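Long-range contact in putative lipoprotein YcdA (Bacillus subtilis subsp. subtilis str. 168, PDB 4R4G), which is of unknown function but is probably a membrane-attached lipoprotein, built from an Ig-like N-terminal domain and an alpha-beta C-terminal domain: residues A[230-235]-A[299-304]. Numbering follows the deposited sequence.
Sequences SKDEAI and MKKNDI
Ala234 and Met299, a selenomethionine, form a hydrogen-bonded antiparallel pair: Ala234 N gives to Met299 O at 3.0 Å, and Met299 N returns a straighter bond to Ala234 O, 161° at the hydrogen. The ladder continues across the non-hydrogen-bonded pair Glu233-Lys300, whose CA atoms are 4.4 Å apart, to its last rung, where Lys301 N reaches Asp232 O over 2.8 Å. Here strand 293-301 ends, and strand 233-244 begins from the type II' turn of Ser230 to Glu233, which links it to 221-230 as a hairpin.

Ala234 and Met299 lie on the buried face, the bent selenomethionine chain turning its end away from Ala234. On the more open face, Glu233 and Lys300 lie side by side, pointing the same way. Glu233 CG sits between the backbone N and the carbonyl carbon (chi1 60°), and the extended chain beyond it brings OE1 to 3.5 Å from Lys300 CE; NZ of Lys300 stays 4.5 Å from that OE1, too far for a salt bridge, and the same OE1 has a long, weak partner in Lys298. Asp232, exposed at the turn, lays its side chain beside Lys301, OD2 3.2 Å from Lys301 O, two acceptors with no hydrogen bond between them.

Within the mixed sheet of the C-terminal domain, strand 233-244 is flanked here by 221-230 and 293-301, with strand 307-308 beyond. Helix 145-157 packs against the buried face, Ser146 touching both Ala234 and Met299, and Trp307 meets the same two side chains.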
ATOM      1  N   SER A 230       1.526  -9.162  -2.136  1.00 85.04           N
ATOM      2  CA  SER A 230       2.002 -10.388  -2.742  1.00 87.32           C
ATOM      3  C   SER A 230       3.303 -10.789  -2.080  1.00 93.21           C
ATOM      4  O   SER A 230       4.396 -10.312  -2.410  1.00 92.43           O
ATOM      5  CB  SER A 230       2.142 -10.246  -4.258  1.00 93.55           C
ATOM      6  OG  SER A 230       0.890 -10.074  -4.911  1.00102.64           O
ATOM      7  N   LYS A 231       3.137 -11.676  -1.100  1.00 92.15           N
ATOM      8  CA  LYS A 231       4.160 -12.306  -0.283  1.00 94.34           C
ATOM      9  C   LYS A 231       4.831 -11.238   0.568  1.00 96.69           C
ATOM     10  O   LYS A 231       4.138 -10.652   1.400  1.00 94.63           O
ATOM     11  CB  LYS A 231       5.135 -13.162  -1.133  1.00100.07           C
ATOM     12  CG  LYS A 231       4.446 -14.364  -1.796  1.00111.89           C
ATOM     13  CD  LYS A 231       5.361 -15.114  -2.749  1.00125.93           C
ATOM     14  CE  LYS A 231       4.720 -16.368  -3.301  1.00136.07           C
ATOM     15  NZ  LYS A 231       5.740 -17.288  -3.877  1.00147.16           N
ATOM     16  N   ASP A 232       6.122 -10.951   0.353  1.00 95.27           N
ATOM     17  CA  ASP A 232       6.862  -9.976   1.154  1.00 95.57           C
ATOM     18  C   ASP A 232       6.874  -8.552   0.549  1.00 95.77           C
ATOM     19  O   ASP A 232       7.645  -7.700   1.011  1.00 96.42           O
ATOM     20  CB  ASP A 232       8.297 -10.478   1.402  1.00101.47           C
ATOM     21  CG  ASP A 232       8.450 -11.257   2.703  1.00120.94           C
ATOM     22  OD1 ASP A 232       7.536 -12.058   3.032  1.00122.80           O
ATOM     23  OD2 ASP A 232       9.480 -11.066   3.395  1.00130.42           O
ATOM     24  N   GLU A 233       6.001  -8.270  -0.435  1.00 88.37           N
ATOM     25  CA  GLU A 233       5.980  -6.935  -1.016  1.00 86.18           C
ATOM     26  C   GLU A 233       4.578  -6.485  -1.434  1.00 85.61           C
ATOM     27  O   GLU A 233       3.821  -7.256  -2.040  1.00 84.90           O
ATOM     28  CB  GLU A 233       7.003  -6.768  -2.170  1.00 89.45           C
ATOM     29  CG  GLU A 233       6.893  -7.657  -3.403  1.00103.42           C
ATOM     30  CD  GLU A 233       7.976  -7.430  -4.453  1.00128.70           C
ATOM     31  OE1 GLU A 233       9.173  -7.338  -4.087  1.00112.08           O
ATOM     32  OE2 GLU A 233       7.619  -7.355  -5.653  1.00125.19           O
ATOM     33  N   ALA A 234       4.245  -5.208  -1.091  1.00 78.22           N
ATOM     34  CA  ALA A 234       2.956  -4.567  -1.385  1.00 74.50           C
ATOM     35  C   ALA A 234       3.072  -3.434  -2.380  1.00 75.13           C
ATOM     36  O   ALA A 234       4.164  -2.908  -2.596  1.00 75.75           O
ATOM     37  CB  ALA A 234       2.336  -4.026  -0.109  1.00 74.31           C
ATOM     38  N   ILE A 235       1.922  -3.035  -2.955  1.00 68.99           N
ATOM     39  CA  ILE A 235       1.785  -1.890  -3.856  1.00 67.81           C
ATOM     40  C   ILE A 235       0.874  -0.875  -3.181  1.00 70.65           C
ATOM     41  O   ILE A 235      -0.299  -1.161  -2.918  1.00 70.10           O
ATOM     42  CB  ILE A 235       1.313  -2.232  -5.306  1.00 70.66           C
ATOM     43  CG1 ILE A 235       2.316  -3.157  -6.024  1.00 72.55           C
ATOM     44  CG2 ILE A 235       1.024  -0.949  -6.137  1.00 70.43           C
ATOM     45  CD1 ILE A 235       3.791  -2.634  -6.135  1.00 88.21           C
HETATM   46  N   MSE A 299       6.438  -1.352  -1.485  1.00 71.43           N
HETATM   47  CA  MSE A 299       6.917  -1.506  -0.108  1.00 70.45           C
HETATM   48  C   MSE A 299       7.397  -2.930   0.072  1.00 79.10           C
HETATM   49  O   MSE A 299       6.890  -3.828  -0.604  1.00 78.43           O
HETATM   50  CB  MSE A 299       5.802  -1.212   0.918  1.00 70.02           C
HETATM   51  CG  MSE A 299       5.193   0.179   0.839  1.00 73.38           C
HETATM   52 SE   MSE A 299       6.440   1.592   1.192  0.75 79.51          SE
HETATM   53  CE  MSE A 299       6.698   1.406   3.131  1.00 77.54           C
ATOM     54  N   LYS A 300       8.326  -3.159   1.005  1.00 78.93           N
ATOM     55  CA  LYS A 300       8.853  -4.493   1.258  1.00 81.26           C
ATOM     56  C   LYS A 300       8.801  -4.787   2.748  1.00 86.26           C
ATOM     57  O   LYS A 300       9.326  -4.010   3.547  1.00 85.78           O
ATOM     58  CB  LYS A 300      10.285  -4.616   0.694  1.00 87.17           C
ATOM     59  CG  LYS A 300      10.314  -5.006  -0.794  1.00112.40           C
ATOM     60  CD  LYS A 300      11.641  -4.685  -1.515  1.00125.50           C
ATOM     61  CE  LYS A 300      11.763  -5.416  -2.842  1.00137.46           C
ATOM     62  NZ  LYS A 300      12.896  -4.914  -3.671  1.00145.64           N
ATOM     63  N   LYS A 301       8.154  -5.912   3.117  1.00 84.22           N
ATOM     64  CA  LYS A 301       7.979  -6.361   4.506  1.00 85.42           C
ATOM     65  C   LYS A 301       9.164  -7.205   4.993  1.00 93.32           C
ATOM     66  O   LYS A 301       9.710  -8.004   4.230  1.00 94.67           O
ATOM     67  CB  LYS A 301       6.673  -7.171   4.631  1.00 87.12           C
ATOM     68  CG  LYS A 301       6.273  -7.564   6.057  1.00101.28           C
ATOM     69  CD  LYS A 301       4.974  -8.360   6.096  1.00109.72           C
ATOM     70  CE  LYS A 301       5.138  -9.860   5.937  1.00124.20           C
ATOM     71  NZ  LYS A 301       3.820 -10.567   5.958  1.00127.96           N
ATOM     72  N   ASN A 302       9.534  -7.047   6.274  1.00 91.88           N
ATOM     73  CA  ASN A 302      10.598  -7.822   6.897  1.00 95.52           C
ATOM     74  C   ASN A 302       9.972  -9.002   7.698  1.00104.51           C
ATOM     75  O   ASN A 302       8.824  -9.378   7.429  1.00101.33           O
ATOM     76  CB  ASN A 302      11.506  -6.920   7.752  1.00 92.58           C
ATOM     77  CG  ASN A 302      10.977  -6.450   9.091  1.00105.13           C
ATOM     78  OD1 ASN A 302       9.797  -6.579   9.437  1.00100.03           O
ATOM     79  ND2 ASN A 302      11.876  -5.933   9.906  1.00 92.62           N
ATOM     80  N   ASP A 303      10.734  -9.596   8.650  1.00108.23           N
ATOM     81  CA  ASP A 303      10.271 -10.725   9.472  1.00111.52           C
ATOM     82  C   ASP A 303       9.292 -10.262  10.556  1.00114.36           C
ATOM     83  O   ASP A 303       8.278 -10.925  10.787  1.00114.07           O
ATOM     84  CB  ASP A 303      11.453 -11.470  10.140  1.00119.20           C
ATOM     85  CG  ASP A 303      12.687 -11.653   9.278  1.00137.32           C
ATOM     86  OD1 ASP A 303      13.457 -10.656   9.108  1.00138.85           O
ATOM     87  OD2 ASP A 303      12.912 -12.792   8.805  1.00144.06           O
ATOM     88  N   ILE A 304       9.610  -9.123  11.215  1.00109.71           N
ATOM     89  CA  ILE A 304       8.876  -8.490  12.320  1.00108.75           C
ATOM     90  C   ILE A 304       7.702  -7.597  11.781  1.00106.71           C
ATOM     91  O   ILE A 304       7.136  -6.806  12.536  1.00105.39           O
ATOM     92  CB  ILE A 304       9.939  -7.734  13.196  1.00114.57           C
ATOM     93  CG1 ILE A 304      10.731  -8.716  14.113  1.00119.71           C
ATOM     94  CG2 ILE A 304       9.450  -6.487  13.958  1.00114.40           C
ATOM     95  CD1 ILE A 304       9.930  -9.557  15.208  1.00127.06           C
TER